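Local coordinates for protein DNA endonuclease I-CvuI (Chlorella vulgaris, PDB 5A77) that probably serves intron homing as a LAGLIDADG endonuclease, binding and cleaving double-stranded target DNA in the presence of magnesium, at residues B[110-113]-B[114-117]. Sequence-based numbering, arbitrary orientation.
Sequences QIIK and KLPN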
loop_
_atom_site.group_PDB
_atom_site.type_symbol
_atom_site.label_atom_id
_atom_site.label_comp_id
_atom_site.label_asym_id
_atom_site.label_seq_id
_atom_site.Cartn_x
_atom_site.Cartn_y
_atom_site.Cartn_z
ATOM N N GLN B 110 6.710 -3.959 -22.450
ATOM C CA GLN B 110 7.343 -3.623 -23.723
ATOM C C GLN B 110 8.834 -3.946 -23.659
ATOM O O GLN B 110 9.441 -4.332 -24.672
ATOM C CB GLN B 110 7.136 -2.145 -24.099
ATOM C CG GLN B 110 5.783 -1.828 -24.740
ATOM C CD GLN B 110 5.423 -2.802 -25.840
ATOM O OE1 GLN B 110 6.255 -3.135 -26.673
ATOM N NE2 GLN B 110 4.185 -3.274 -25.842
ATOM N N ILE B 111 9.425 -3.790 -22.472
ATOM C CA ILE B 111 10.834 -4.159 -22.291
ATOM C C ILE B 111 11.061 -5.667 -22.329
ATOM O O ILE B 111 12.048 -6.140 -22.885
ATOM C CB ILE B 111 11.407 -3.643 -20.964
ATOM C CG1 ILE B 111 11.281 -2.125 -20.865
ATOM C CG2 ILE B 111 12.867 -4.080 -20.811
ATOM C CD1 ILE B 111 12.020 -1.548 -19.670
ATOM N N ILE B 112 10.161 -6.429 -21.716
ATOM C CA ILE B 112 10.330 -7.873 -21.677
ATOM C C ILE B 112 10.252 -8.409 -23.106
ATOM O O ILE B 112 10.850 -9.443 -23.430
ATOM C CB ILE B 112 9.284 -8.551 -20.767
ATOM C CG1 ILE B 112 9.620 -8.300 -19.291
ATOM C CG2 ILE B 112 9.231 -10.058 -21.007
ATOM C CD1 ILE B 112 8.482 -8.648 -18.322
ATOM N N LYS B 113 9.552 -7.673 -23.965
ATOM C CA LYS B 113 9.428 -8.051 -25.370
ATOM C C LYS B 113 10.782 -8.174 -26.078
ATOM O O LYS B 113 10.973 -9.076 -26.894
ATOM C CB LYS B 113 8.540 -7.050 -26.109
ATOM C CG LYS B 113 7.342 -7.693 -26.779
ATOM C CD LYS B 113 6.283 -6.660 -27.126
ATOM C CE LYS B 113 5.233 -6.584 -26.018
ATOM N NZ LYS B 113 3.885 -6.154 -26.507
ATOM N N LYS B 114 11.719 -7.297 -25.728
ATOM C CA LYS B 114 13.011 -7.235 -26.395
ATOM C C LYS B 114 14.192 -7.898 -25.663
ATOM O O LYS B 114 15.268 -8.044 -26.246
ATOM C CB LYS B 114 13.363 -5.779 -26.672
ATOM C CG LYS B 114 12.162 -4.871 -26.684
ATOM C CD LYS B 114 12.500 -3.509 -27.224
ATOM C CE LYS B 114 11.384 -3.058 -28.128
ATOM N NZ LYS B 114 11.815 -1.935 -28.987
ATOM N N LEU B 115 14.004 -8.296 -24.406
ATOM C CA LEU B 115 15.083 -8.936 -23.645
ATOM C C LEU B 115 15.658 -10.173 -24.333
ATOM O O LEU B 115 16.867 -10.382 -24.284
ATOM C CB LEU B 115 14.621 -9.322 -22.230
ATOM C CG LEU B 115 14.221 -8.205 -21.269
ATOM C CD1 LEU B 115 13.748 -8.815 -19.959
ATOM C CD2 LEU B 115 15.376 -7.241 -21.040
ATOM N N PRO B 116 14.805 -11.004 -24.963
ATOM C CA PRO B 116 15.404 -12.114 -25.709
ATOM C C PRO B 116 16.415 -11.689 -26.775
ATOM O O PRO B 116 17.303 -12.477 -27.119
ATOM C CB PRO B 116 14.190 -12.773 -26.358
ATOM C CG PRO B 116 13.091 -12.535 -25.373
ATOM C CD PRO B 116 13.337 -11.143 -24.880
ATOM N N ASN B 117 16.302 -10.468 -27.284
ATOM C CA ASN B 117 17.175 -10.043 -28.363
ATOM C C ASN B 117 18.208 -9.015 -27.925
ATOM O O ASN B 117 18.797 -8.326 -28.755
ATOM C CB ASN B 117 16.328 -9.496 -29.513
ATOM C CG ASN B 117 15.193 -10.439 -29.884
ATOM O OD1 ASN B 117 15.324 -11.664 -29.770
ATOM N ND2 ASN B 117 14.071 -9.876 -30.314
#
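L115 N reaches back to two carbonyls of the last helical turn, I111 O at 3.3 Å and I112 O at 3.5 Å, and both hydrogen bonds are weak. K114 N makes the firmer bond, to I111 O at 3.1 Å with an N-H...O angle of 144°. I111 O thus takes an i+3 and an i+4 bond at once, and the helix tightens into a 3-10 turn at 115-116. Proline has no N-H to continue the series; the ring carbon P116 CD instead lies 3.3 Å from I112 O. One step on, N117 N bonds K114 O and carries the turn forward.

With CG anti to its carbonyl carbon (chi1 -64°), L115 leans back along the helix: CG lies 3.4 Å from I111 O, the same carbonyl that takes the two N-H groups, CD2 meets the I111 methyl CG2 at 4.0 Å, and CD1 faces I112 CG1 at 4.2 Å. Cutting L115 back to an alanine removes both methyls, which would probably leave I111 CG2 and I112 CG1 less covered at this end of the helix. K114 lays its aliphatic stem beside the preceding turn, CG 3.4 Å from Q110 O, before the chain bends at chi3 and sends NZ to a salt bridge with E126.

The turn closes helix 102-114 and starts the link to helix 121-135, where L130 touches I111 and V123 touches both K114 and N117. On the sheet side, V41 and V43 of strand 39-50 pack against I111, and V43 also meets I112, seating this helix end on the antiparallel sheet of the LAGLIDADG fold.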